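Local coordinates for AxyAgu115A (PDB 6NPS), which probably hydrolyses arabinoglucuronoxylan, releasing glucuronic acid side groups as an alpha-glucuronidase of glycoside hydrolase family GH115, at residues 8-11 with 15-18; 780-785 with 851-856; 636-641 with 645-650; 197-202 with 236-241; 434-439 with 474-479. The protein carries 3 engineered substitutions. One frame throughout, in Å; residues are numbered along the deposited sequence.

Interaction 1: 8-11 with 15-18; sequences NQEM and DTKS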
# COMPACT_ATOMS: atom_id res chain seq x y z
N ASN A 8 63.78 17.84 21.94
CA ASN A 8 63.38 16.78 22.86
C ASN A 8 62.89 17.40 24.16
O ASN A 8 62.96 18.62 24.37
CB ASN A 8 64.51 15.75 23.08
CG ASN A 8 65.73 16.32 23.77
OD1 ASN A 8 65.63 17.06 24.75
ND2 ASN A 8 66.92 15.95 23.27
N GLN A 9 62.36 16.53 25.03
CA GLN A 9 61.77 16.98 26.29
C GLN A 9 62.77 17.74 27.16
O GLN A 9 62.41 18.73 27.81
CB GLN A 9 61.23 15.79 27.08
CG GLN A 9 60.06 15.10 26.50
CD GLN A 9 59.63 13.96 27.40
OE1 GLN A 9 60.47 13.29 28.00
NE2 GLN A 9 58.32 13.75 27.51
N GLU A 10 64.01 17.24 27.25
CA GLU A 10 65.04 17.92 28.03
C GLU A 10 65.19 19.38 27.60
O GLU A 10 65.40 20.27 28.43
CB GLU A 10 66.39 17.21 27.87
CG GLU A 10 66.34 15.71 28.03
CD GLU A 10 66.22 15.25 29.48
OE1 GLU A 10 66.75 14.15 29.79
OE2 GLU A 10 65.59 15.95 30.30
N MET A 11 65.08 19.62 26.31
CA MET A 11 65.23 20.97 25.80
C MET A 11 64.13 21.88 26.33
O MET A 11 64.29 23.10 26.39
CB MET A 11 65.21 20.97 24.26
CG MET A 11 66.58 20.82 23.63
SD MET A 11 66.51 20.07 21.99
CE MET A 11 68.05 19.15 21.97
N ASP A 15 64.65 22.61 34.21
CA ASP A 15 65.94 22.28 34.83
C ASP A 15 67.06 22.02 33.82
O ASP A 15 68.23 22.11 34.18
CB ASP A 15 65.80 21.09 35.79
CG ASP A 15 65.29 19.80 35.10
OD1 ASP A 15 65.32 19.69 33.86
OD2 ASP A 15 64.88 18.87 35.84
N THR A 16 66.73 21.72 32.55
CA THR A 16 67.74 21.33 31.58
C THR A 16 67.74 22.16 30.30
O THR A 16 68.66 22.01 29.50
CB THR A 16 67.58 19.85 31.18
OG1 THR A 16 66.22 19.59 30.80
CG2 THR A 16 68.03 18.88 32.30
N LYS A 17 66.74 22.99 30.06
CA LYS A 17 66.73 23.71 28.79
C LYS A 17 67.85 24.76 28.74
O LYS A 17 68.35 25.24 29.77
CB LYS A 17 65.38 24.36 28.54
CG LYS A 17 65.05 25.54 29.41
CD LYS A 17 63.89 26.29 28.78
CE LYS A 17 63.07 27.07 29.79
NZ LYS A 17 61.76 27.47 29.15
N SER A 18 68.28 25.07 27.52
CA SER A 18 69.30 26.07 27.27
C SER A 18 68.72 27.44 26.90
O SER A 18 69.44 28.43 26.94
CB SER A 18 70.24 25.61 26.15
OG SER A 18 69.55 25.43 24.91
O HOH W 1 66.96 24.12 25.32

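Interaction 2: 780-785 with 851-856; sequences TNYPDM and HFVTQE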
# COMPACT_ATOMS: atom_id res chain seq x y z
N THR A 780 33.52 -23.16 -22.61
CA THR A 780 34.93 -23.03 -22.95
C THR A 780 35.16 -22.67 -24.43
O THR A 780 36.21 -22.12 -24.76
CB THR A 780 35.67 -24.35 -22.61
OG1 THR A 780 35.43 -25.33 -23.63
CG2 THR A 780 35.22 -24.93 -21.28
N ASN A 781 34.20 -22.98 -25.32
CA ASN A 781 34.31 -22.73 -26.76
C ASN A 781 34.24 -21.25 -27.14
O ASN A 781 34.49 -20.91 -28.30
CB ASN A 781 33.20 -23.49 -27.52
CG ASN A 781 31.81 -23.25 -26.93
OD1 ASN A 781 31.51 -23.63 -25.79
ND2 ASN A 781 30.94 -22.64 -27.72
N TYR A 782 33.89 -20.36 -26.20
CA TYR A 782 33.93 -18.91 -26.38
C TYR A 782 35.12 -18.32 -25.64
O TYR A 782 35.64 -18.92 -24.69
CB TYR A 782 32.65 -18.26 -25.85
CG TYR A 782 31.39 -18.72 -26.54
CD1 TYR A 782 31.16 -18.47 -27.88
CD2 TYR A 782 30.43 -19.43 -25.83
CE1 TYR A 782 30.00 -18.90 -28.51
CE2 TYR A 782 29.26 -19.88 -26.45
CZ TYR A 782 29.05 -19.61 -27.78
OH TYR A 782 27.89 -20.06 -28.36
N PRO A 783 35.58 -17.14 -26.04
CA PRO A 783 36.69 -16.50 -25.32
C PRO A 783 36.30 -16.03 -23.92
O PRO A 783 35.12 -15.88 -23.58
CB PRO A 783 37.04 -15.30 -26.21
CG PRO A 783 36.35 -15.55 -27.52
CD PRO A 783 35.14 -16.36 -27.21
N ASP A 784 37.32 -15.78 -23.11
CA ASP A 784 37.09 -15.23 -21.79
C ASP A 784 36.31 -13.92 -21.92
O ASP A 784 36.38 -13.24 -22.94
CB ASP A 784 38.41 -15.00 -21.04
CG ASP A 784 38.86 -16.24 -20.26
OD1 ASP A 784 40.09 -16.46 -20.11
OD2 ASP A 784 37.99 -17.01 -19.81
N MET A 785 35.52 -13.62 -20.89
CA MET A 785 34.67 -12.44 -20.79
C MET A 785 33.47 -12.48 -21.73
O MET A 785 32.79 -11.46 -21.89
CB MET A 785 35.46 -11.14 -21.02
CG MET A 785 36.77 -11.08 -20.23
SD MET A 785 36.50 -11.26 -18.44
CE MET A 785 35.62 -9.75 -18.14
N HIS A 851 31.37 -8.94 -25.27
CA HIS A 851 31.00 -10.11 -26.06
C HIS A 851 29.84 -10.79 -25.34
O HIS A 851 29.89 -10.96 -24.12
CB HIS A 851 32.18 -11.09 -26.23
CG HIS A 851 33.26 -10.57 -27.13
ND1 HIS A 851 34.47 -11.20 -27.29
CD2 HIS A 851 33.31 -9.46 -27.91
CE1 HIS A 851 35.22 -10.52 -28.14
NE2 HIS A 851 34.53 -9.46 -28.53
N PHE A 852 28.80 -11.17 -26.08
CA PHE A 852 27.67 -11.82 -25.43
C PHE A 852 26.96 -12.74 -26.41
O PHE A 852 27.00 -12.52 -27.63
CB PHE A 852 26.69 -10.79 -24.82
CG PHE A 852 25.96 -9.94 -25.83
CD1 PHE A 852 24.67 -10.26 -26.23
CD2 PHE A 852 26.57 -8.81 -26.37
CE1 PHE A 852 23.99 -9.47 -27.17
CE2 PHE A 852 25.91 -8.02 -27.30
CZ PHE A 852 24.62 -8.35 -27.71
N VAL A 853 26.30 -13.77 -25.86
CA VAL A 853 25.72 -14.87 -26.64
C VAL A 853 24.21 -14.89 -26.40
O VAL A 853 23.76 -15.05 -25.26
CB VAL A 853 26.32 -16.23 -26.25
CG1 VAL A 853 25.55 -17.42 -26.92
CG2 VAL A 853 27.83 -16.30 -26.63
N THR A 854 23.44 -14.72 -27.45
CA THR A 854 21.99 -14.76 -27.31
C THR A 854 21.49 -16.17 -27.63
O THR A 854 22.15 -16.94 -28.32
CB THR A 854 21.33 -13.77 -28.25
OG1 THR A 854 21.61 -14.16 -29.61
CG2 THR A 854 21.85 -12.37 -28.00
N GLN A 855 20.29 -16.48 -27.12
CA GLN A 855 19.63 -17.72 -27.50
C GLN A 855 18.82 -17.61 -28.79
O GLN A 855 18.64 -18.62 -29.48
CB GLN A 855 18.70 -18.18 -26.37
CG GLN A 855 19.43 -18.31 -25.06
CD GLN A 855 18.53 -18.72 -23.93
OE1 GLN A 855 17.92 -17.87 -23.26
NE2 GLN A 855 18.44 -20.02 -23.70
N GLU A 856 18.34 -16.42 -29.14
CA GLU A 856 17.55 -16.22 -30.34
C GLU A 856 17.92 -14.89 -30.98
O GLU A 856 18.22 -13.92 -30.29
CB GLU A 856 16.04 -16.25 -30.02
CG GLU A 856 15.37 -17.59 -30.28
CD GLU A 856 14.95 -17.80 -31.73
OE1 GLU A 856 13.73 -17.98 -31.98
OE2 GLU A 856 15.82 -17.81 -32.63
O HOH W 2 32.43 -8.91 -22.44

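Interaction 3: 636-641 with 645-650; sequences LSEHIG and WNEDEN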
# COMPACT_ATOMS: atom_id res chain seq x y z
N LEU A 636 21.34 17.27 15.81
CA LEU A 636 19.95 17.61 16.11
C LEU A 636 18.98 17.55 14.92
O LEU A 636 17.76 17.48 15.15
CB LEU A 636 19.88 19.02 16.69
CG LEU A 636 19.87 19.13 18.21
CD1 LEU A 636 19.66 20.59 18.66
CD2 LEU A 636 18.80 18.19 18.76
N SER A 637 19.46 17.62 13.68
CA SER A 637 18.56 17.70 12.53
C SER A 637 17.68 16.46 12.45
O SER A 637 18.18 15.34 12.54
CB SER A 637 19.35 17.83 11.23
OG SER A 637 20.52 18.59 11.41
N GLU A 638 16.37 16.67 12.27
CA GLU A 638 15.46 15.61 11.87
C GLU A 638 16.00 14.97 10.61
O GLU A 638 16.41 15.66 9.68
CB GLU A 638 14.05 16.14 11.58
CG GLU A 638 13.26 16.54 12.80
CD GLU A 638 13.06 15.37 13.74
OE1 GLU A 638 12.66 14.28 13.26
OE2 GLU A 638 13.31 15.53 14.96
N HIS A 639 16.01 13.62 10.58
CA HIS A 639 16.65 12.94 9.48
C HIS A 639 15.96 11.64 9.05
O HIS A 639 16.50 10.93 8.18
CB HIS A 639 18.11 12.66 9.84
CG HIS A 639 18.27 11.94 11.13
ND1 HIS A 639 18.26 12.58 12.35
CD2 HIS A 639 18.42 10.61 11.40
CE1 HIS A 639 18.40 11.68 13.32
NE2 HIS A 639 18.51 10.48 12.76
N ILE A 640 14.79 11.32 9.59
CA ILE A 640 14.15 10.03 9.34
C ILE A 640 12.89 10.24 8.52
O ILE A 640 12.00 11.00 8.93
CB ILE A 640 13.86 9.28 10.65
CG1 ILE A 640 15.20 8.79 11.26
CG2 ILE A 640 12.95 8.00 10.37
CD1 ILE A 640 15.05 8.31 12.73
N GLY A 641 12.78 9.52 7.40
CA GLY A 641 11.49 9.37 6.71
C GLY A 641 10.91 10.65 6.14
O GLY A 641 9.70 10.88 6.26
N TRP A 645 10.59 17.90 0.77
CA TRP A 645 11.99 18.25 0.60
C TRP A 645 12.62 18.57 1.94
O TRP A 645 13.81 18.33 2.14
CB TRP A 645 12.08 19.43 -0.37
CG TRP A 645 11.49 20.66 0.12
CD1 TRP A 645 10.19 21.11 -0.06
CD2 TRP A 645 12.16 21.68 0.88
NE1 TRP A 645 10.05 22.33 0.54
CE2 TRP A 645 11.24 22.71 1.11
CE3 TRP A 645 13.48 21.81 1.36
CZ2 TRP A 645 11.58 23.86 1.84
CZ3 TRP A 645 13.82 22.94 2.06
CH2 TRP A 645 12.86 23.96 2.30
N ASN A 646 11.82 19.10 2.88
CA ASN A 646 12.28 19.40 4.23
C ASN A 646 11.60 18.44 5.21
O ASN A 646 10.85 17.53 4.83
CB ASN A 646 12.03 20.87 4.57
CG ASN A 646 10.55 21.21 4.62
OD1 ASN A 646 9.73 20.41 4.20
ND2 ASN A 646 10.20 22.39 5.14
N GLU A 647 11.88 18.64 6.49
CA GLU A 647 11.48 17.73 7.56
C GLU A 647 10.00 17.80 7.90
O GLU A 647 9.54 16.97 8.70
CB GLU A 647 12.28 18.04 8.82
CG GLU A 647 12.03 19.48 9.30
CD GLU A 647 12.36 19.68 10.76
OE1 GLU A 647 11.53 19.32 11.61
OE2 GLU A 647 13.45 20.20 11.06
N ASP A 648 9.25 18.78 7.39
CA ASP A 648 7.84 18.88 7.72
C ASP A 648 7.12 17.56 7.45
O ASP A 648 7.25 16.98 6.37
CB ASP A 648 7.17 19.98 6.91
CG ASP A 648 7.76 21.35 7.22
OD1 ASP A 648 8.38 21.49 8.30
OD2 ASP A 648 7.62 22.25 6.38
N GLU A 649 6.34 17.11 8.43
CA GLU A 649 5.49 15.92 8.30
C GLU A 649 6.31 14.65 8.09
O GLU A 649 5.78 13.65 7.57
CB GLU A 649 4.46 16.10 7.19
CG GLU A 649 3.48 17.23 7.57
CD GLU A 649 2.47 17.62 6.50
OE1 GLU A 649 2.85 17.69 5.31
OE2 GLU A 649 1.31 17.90 6.86
N ASN A 650 7.57 14.62 8.52
CA ASN A 650 8.31 13.39 8.28
C ASN A 650 7.77 12.30 9.18
O ASN A 650 7.05 12.57 10.17
CB ASN A 650 9.82 13.57 8.50
CG ASN A 650 10.17 13.83 9.97
OD1 ASN A 650 9.53 14.63 10.62
ND2 ASN A 650 11.22 13.17 10.47
O HOH W 3 15.74 19.52 11.66

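Interaction 4: 197-202 with 236-241; sequences MYDHVF and DEYGVI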
# COMPACT_ATOMS: atom_id res chain seq x y z
N MET A 197 34.01 31.69 18.73
CA MET A 197 33.67 30.54 17.91
C MET A 197 34.46 30.54 16.61
O MET A 197 35.06 29.53 16.24
CB MET A 197 32.17 30.52 17.68
CG MET A 197 31.68 29.28 16.94
SD MET A 197 31.71 29.61 15.17
CE MET A 197 30.09 30.34 14.95
N TYR A 198 34.53 31.70 15.92
CA TYR A 198 35.12 31.72 14.58
C TYR A 198 36.61 31.46 14.60
O TYR A 198 37.16 31.05 13.58
CB TYR A 198 34.84 33.05 13.85
CG TYR A 198 33.55 32.92 13.02
CD1 TYR A 198 33.51 32.09 11.90
CD2 TYR A 198 32.40 33.59 13.38
CE1 TYR A 198 32.35 31.91 11.16
CE2 TYR A 198 31.22 33.45 12.65
CZ TYR A 198 31.21 32.60 11.54
OH TYR A 198 30.07 32.44 10.80
N ASP A 199 37.28 31.73 15.73
CA ASP A 199 38.70 31.41 15.83
C ASP A 199 38.94 29.92 15.55
O ASP A 199 39.88 29.56 14.84
CB ASP A 199 39.22 31.83 17.20
CG ASP A 199 40.73 31.78 17.29
OD1 ASP A 199 41.24 31.01 18.14
OD2 ASP A 199 41.40 32.49 16.52
N HIS A 200 38.06 29.04 16.04
CA HIS A 200 38.19 27.60 15.74
C HIS A 200 37.92 27.27 14.26
O HIS A 200 38.56 26.37 13.68
CB HIS A 200 37.24 26.81 16.62
CG HIS A 200 37.47 27.01 18.09
ND1 HIS A 200 38.39 26.27 18.80
CD2 HIS A 200 36.90 27.86 18.97
CE1 HIS A 200 38.38 26.66 20.06
NE2 HIS A 200 37.49 27.62 20.19
N VAL A 201 36.94 27.94 13.67
CA VAL A 201 36.66 27.79 12.24
C VAL A 201 37.87 28.24 11.42
O VAL A 201 38.29 27.57 10.47
CB VAL A 201 35.40 28.59 11.86
CG1 VAL A 201 35.19 28.62 10.35
CG2 VAL A 201 34.21 28.02 12.55
N PHE A 202 38.41 29.42 11.74
CA PHE A 202 39.56 29.91 11.00
C PHE A 202 40.74 28.95 11.12
O PHE A 202 41.47 28.72 10.15
CB PHE A 202 39.98 31.30 11.47
CG PHE A 202 38.90 32.38 11.32
CD1 PHE A 202 37.92 32.30 10.34
CD2 PHE A 202 38.89 33.46 12.18
CE1 PHE A 202 36.94 33.29 10.22
CE2 PHE A 202 37.91 34.48 12.09
CZ PHE A 202 36.95 34.40 11.09
N ASP A 236 40.69 38.90 8.92
CA ASP A 236 41.68 39.71 8.22
C ASP A 236 43.06 39.58 8.87
O ASP A 236 44.07 39.55 8.16
CB ASP A 236 41.22 41.15 8.23
CG ASP A 236 42.24 42.08 7.62
OD1 ASP A 236 42.33 42.13 6.37
OD2 ASP A 236 42.94 42.77 8.40
N GLU A 237 43.12 39.50 10.20
CA GLU A 237 44.39 39.26 10.89
C GLU A 237 45.02 37.93 10.46
O GLU A 237 46.23 37.85 10.19
CB GLU A 237 44.15 39.30 12.39
CG GLU A 237 45.40 39.28 13.21
CD GLU A 237 45.14 39.47 14.70
OE1 GLU A 237 44.00 39.19 15.16
OE2 GLU A 237 46.08 39.90 15.40
N TYR A 238 44.23 36.87 10.41
CA TYR A 238 44.75 35.58 10.01
C TYR A 238 44.95 35.46 8.50
O TYR A 238 45.57 34.49 8.06
CB TYR A 238 43.79 34.48 10.44
CG TYR A 238 43.85 34.05 11.89
CD1 TYR A 238 45.05 33.67 12.50
CD2 TYR A 238 42.69 33.99 12.65
CE1 TYR A 238 45.08 33.25 13.82
CE2 TYR A 238 42.71 33.59 13.95
CZ TYR A 238 43.90 33.21 14.55
OH TYR A 238 43.89 32.81 15.86
N GLY A 239 44.43 36.39 7.70
CA GLY A 239 44.47 36.21 6.26
C GLY A 239 43.48 35.19 5.74
O GLY A 239 43.69 34.64 4.66
N VAL A 240 42.41 34.91 6.48
CA VAL A 240 41.25 34.20 5.93
C VAL A 240 40.48 35.19 5.06
O VAL A 240 39.96 36.19 5.56
CB VAL A 240 40.37 33.62 7.04
CG1 VAL A 240 39.06 33.04 6.47
CG2 VAL A 240 41.16 32.58 7.83
N ILE A 241 40.42 34.93 3.76
CA ILE A 241 39.74 35.80 2.81
C ILE A 241 38.24 35.57 2.95
O ILE A 241 37.76 34.44 2.80
CB ILE A 241 40.20 35.51 1.37
CG1 ILE A 241 41.74 35.53 1.25
CG2 ILE A 241 39.59 36.44 0.39
CD1 ILE A 241 42.24 34.82 -0.02

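Interaction 5: 434-439 with 474-479; sequences QMTMAY and WGTNAI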
# COMPACT_ATOMS: atom_id res chain seq x y z
N GLN A 434 34.16 14.33 -10.11
CA GLN A 434 33.53 15.60 -10.48
C GLN A 434 34.53 16.76 -10.39
O GLN A 434 34.63 17.59 -11.31
CB GLN A 434 32.33 15.86 -9.57
CG GLN A 434 31.19 14.87 -9.73
CD GLN A 434 30.53 14.99 -11.09
OE1 GLN A 434 29.99 16.03 -11.43
NE2 GLN A 434 30.60 13.93 -11.88
N MET A 435 35.25 16.87 -9.27
CA MET A 435 36.12 18.04 -9.12
C MET A 435 37.35 17.96 -10.02
O MET A 435 37.81 19.01 -10.47
CB MET A 435 36.55 18.22 -7.65
CG MET A 435 35.41 18.72 -6.71
SD MET A 435 34.38 20.06 -7.34
CE MET A 435 35.59 21.44 -7.41
N THR A 436 37.87 16.76 -10.36
CA THR A 436 38.93 16.76 -11.35
C THR A 436 38.42 17.12 -12.73
O THR A 436 39.15 17.73 -13.52
CB THR A 436 39.68 15.42 -11.43
OG1 THR A 436 38.77 14.36 -11.75
CG2 THR A 436 40.37 15.14 -10.09
N MET A 437 37.18 16.74 -13.06
CA MET A 437 36.63 17.17 -14.34
C MET A 437 36.50 18.69 -14.41
O MET A 437 36.77 19.30 -15.46
CB MET A 437 35.27 16.52 -14.55
CG MET A 437 34.77 16.71 -15.93
SD MET A 437 33.27 15.76 -16.14
CE MET A 437 32.88 16.09 -17.85
N ALA A 438 36.09 19.33 -13.31
CA ALA A 438 35.99 20.79 -13.30
C ALA A 438 37.35 21.43 -13.53
O ALA A 438 37.49 22.38 -14.32
CB ALA A 438 35.41 21.24 -11.97
N TYR A 439 38.40 20.87 -12.91
CA TYR A 439 39.76 21.37 -13.17
C TYR A 439 40.17 21.15 -14.62
O TYR A 439 40.77 22.02 -15.24
CB TYR A 439 40.73 20.68 -12.22
CG TYR A 439 42.10 21.29 -12.17
CD1 TYR A 439 43.06 20.98 -13.13
CD2 TYR A 439 42.45 22.18 -11.15
CE1 TYR A 439 44.35 21.54 -13.07
CE2 TYR A 439 43.71 22.73 -11.09
CZ TYR A 439 44.66 22.41 -12.05
OH TYR A 439 45.91 22.95 -11.98
N TRP A 474 46.91 14.74 -6.11
CA TRP A 474 45.66 14.02 -5.87
C TRP A 474 44.68 14.10 -7.03
O TRP A 474 43.65 13.43 -6.97
CB TRP A 474 44.98 14.52 -4.59
CG TRP A 474 45.80 14.25 -3.35
CD1 TRP A 474 46.41 15.18 -2.56
CD2 TRP A 474 46.08 12.98 -2.78
NE1 TRP A 474 47.05 14.55 -1.53
CE2 TRP A 474 46.89 13.20 -1.65
CE3 TRP A 474 45.76 11.67 -3.13
CZ2 TRP A 474 47.38 12.16 -0.85
CZ3 TRP A 474 46.24 10.61 -2.33
CH2 TRP A 474 47.04 10.87 -1.21
N GLY A 475 44.99 14.86 -8.08
CA GLY A 475 44.01 15.06 -9.13
C GLY A 475 43.99 14.10 -10.30
O GLY A 475 44.13 12.87 -10.16
N THR A 476 43.78 14.68 -11.49
CA THR A 476 43.53 13.86 -12.67
C THR A 476 44.63 12.83 -12.90
O THR A 476 44.33 11.70 -13.30
CB THR A 476 43.37 14.73 -13.93
OG1 THR A 476 42.57 15.87 -13.62
CG2 THR A 476 42.73 13.93 -15.09
N ASN A 477 45.89 13.17 -12.65
CA ASN A 477 46.97 12.21 -12.90
C ASN A 477 47.03 11.12 -11.84
O ASN A 477 47.80 10.17 -12.00
CB ASN A 477 48.33 12.93 -12.98
CG ASN A 477 49.43 12.08 -13.67
OD1 ASN A 477 49.15 11.25 -14.55
ND2 ASN A 477 50.68 12.31 -13.28
N ALA A 478 46.25 11.22 -10.77
CA ALA A 478 46.26 10.24 -9.71
C ALA A 478 44.93 9.49 -9.68
O ALA A 478 44.18 9.59 -8.70
CB ALA A 478 46.51 10.93 -8.37
N ILE A 479 44.60 8.79 -10.75
CA ILE A 479 43.35 8.03 -10.78
C ILE A 479 43.40 6.89 -9.74
O ILE A 479 44.45 6.31 -9.46
CB ILE A 479 43.10 7.50 -12.20
CG1 ILE A 479 41.71 6.87 -12.30
CG2 ILE A 479 44.16 6.50 -12.56
CD1 ILE A 479 41.19 6.87 -13.71

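Interaction 1: 8-11 with 15-18
Thr16 reaches back to the short helix of residues 9-12 with its hydroxyl, and Glu10 receives it. Thr16 OG1 donates to Glu10 O at 2.6 Å, the one direct hydrogen bond between 8-11 and 15-18. It arrives in the carbonyl plane on a lone pair, with a C=O...donor angle of 119°. Thr16 OG1 lies between its backbone N and carbonyl carbon (chi1 51°), which turns the hydroxyl to the helix. The Glu10 side chain bends at chi2 and runs obliquely past the threonine: Glu10 CB is 3.8 Å and Glu10 OE2 3.7 Å from Thr16 OG1, so aliphatic stem and carboxylate both flank the hydroxyl.

Met11 takes part through its backbone, its CB pointing away. A water bridges the two segments here, donating to Met11 O at 3.1 Å and accepting from Ser18 N at 2.7 Å. Ser18 OG is hydrogen-bonded to Arg62 N, beyond the two segments. At the helix start Asn8 OD1 accepts from Met11 N at 3.0 Å with an N-H...O angle of 147°. The arrangement is that of a short, asparagine N-capped helix at the protein surface, its chain doubling back so that a threonine hydroxyl binds a helix carbonyl.

Interaction 2: 780-785 with 851-856
Met785 O accepts a hydrogen bond of 2.6 Å from a water, the shortest polar bond of the contact, and the same water accepts from His851 N at 3.0 Å. The strand and the incoming loop are thus joined here through solvent; no direct hydrogen bond crosses between 780-785 and 851-856. The imidazole of His851 has its polar partner nearby on the same strand, where NE2 is bonded to Glu849 OE2.

The apolar half of the contact is a CH-pi interaction. Val853 CG2 sits over the middle of the Tyr782 ring, 3.8 Å from the centroid and 13° off the ring normal. Val853 CG1 is anti to its backbone N (chi1 171°), which leaves CG2 beside that N and aimed at the ring, while CG1 comes to 3.8 Å from Tyr782 OH. Asn781 ND2 covers the other ring face, towards its rim, so the phenol is held between amide and methyl.

Just after the loop, strand 786-788 runs parallel to strand 847-854, with His851 and Val853 both bonding to the backbone of Phe787; antiparallel strand 926-934 also pairs with 847-854.

Interaction 3: 636-641 with 645-650
Asn650, closing a type II beta turn that starts at Glu647, clamps the turn to the chain at 636-641 with its amide nitrogen. Asn650 ND2 donates to Ile640 O at 2.8 Å, with an N-H...O angle of 157°; the bond lies in the carbonyl plane and close to the amide plane. The same nitrogen makes a weak second bond to Glu638 OE1 at 3.3 Å, the carboxylate turned 66° from the amide. A chi1 of 68° tucks Asn650 CG over its own backbone and brings the amide across to these two acceptors.

The turn itself is closed by Asn650 N bonding to Glu647 O at 3.1 Å, with Glu649 at positive phi in its third position. A water adds another link, accepting from Glu638 N at 3.0 Å and donating to Glu647 OE2 at 2.5 Å. Glu647 OE1 forms a salt bridge to Lys663 of the second subunit, and Asn650 O is bonded to Arg665 of that subunit, so this loop belongs to the dimer interface.

The Glu638 stem packs on both the stem and the carboxylate of Glu647, the side chains crossing at about a right angle: Glu638 CB meets Glu647 CB at 3.8 Å, and Glu638 CG lies 3.5 Å from Glu647 OE1.

Interaction 4: 197-202 with 236-241
Tyr238 and Asp199 make the polar part of this contact. The phenol OH donates to Asp199 OD2 at 2.6 Å, a short bond that uses the syn lone pair of the carboxylate. Asp199 CG stands anti to its backbone N (chi1 -169°), carrying the carboxylate across to the tyrosine; OD2 then lies at the ring edge, in its plane, and 3.1 Å from Tyr238 CE2. Asp199 OD1 is salt-bridged to Lys38 on helix 30-47, so both carboxylate oxygens are engaged, which would favour the charged form of the acid.

These residues sit on neighbouring helices, 195-207 and 230-238, of the TIM barrel, with strand 212-214 coming between them in the chain. Helix 230-238 ends in a Schellman motif: Gly239, at positive phi, is its C-prime residue, and Val240 N bonds back to Ala235 O. That turn leads the chain into barrel strand 241-242.

The apolar part is carried by Phe202, Tyr238 and Val240. Phe202 CD2 touches Tyr238 CD2 at 3.9 Å, coming to the edge of the tyrosine ring. Phe202 CB meets Val240 CG2 at 4.0 Å, while Val240 CG1 approaches Phe202 CD1 at 4.1 Å, oblique to the phenyl ring. Leu213 of strand 212-214 packs against both Phe202 and Val240.

Interaction 5: 434-439 with 474-479
Thr436 meets Gly475 and Thr476 by van der Waals contact, and no hydrogen bond crosses between the two segments. Its methyl does most of the touching: Thr436 CG2 lies 3.8 Å from Gly475 CA and 3.7 Å from Thr476 N, resting against the backbone at the point where the chain leaves helix 471-474. Thr476 answers with its oxygen, OG1 standing 3.7 Å from Thr436 CB.

Both hydroxyls have partners outside the two segments. Thr436 OG1, folded back over its own helix by a chi1 of 59°, bonds to Trp432 O one turn earlier; this leaves CG2 to face the loop. Thr476 OG1, anti to its carbonyl carbon (chi1 -42°), reaches across to hydrogen-bond with Asp440 OD1 at the end of helix 428-440, a link that ties the loop to the helix just beyond 434-439.

Backbone bonds shape the loop. Ala478 N donates to Gly475 O at 2.8 Å, closing a type I beta turn.

Around the contact, Phe471 of helix 471-474 packs on both threonines and stacks with Tyr439. Helix 428-440 follows barrel strand 405-410, against which Met435 lies, and precedes strand 446-450; Met435 also packs on helix 458-469. The 474-479 loop leads on to helix 482-494.

Overall arrangement
Along the chain the order is interaction 1, 4, 5, 3 and 2, each closing before the next opens. Interactions 4 and 5 both belong to the GH115 TIM barrel with its eight parallel strands, their centres about 28 Å apart: one joins helices 195-207 and 230-238, the other helix 428-440 and a later loop. Interaction 1 lies at the N-terminal end, about 33 Å from interaction 4, centre to centre. Interaction 3, after helix 601-629, lies at the dimer interface, its centre about 32 Å from that of interaction 4. Interaction 2 belongs to the C-terminal beta region, about 75 Å from interaction 1 between centres. None touches another; they sample separate parts of a long, multidomain chain.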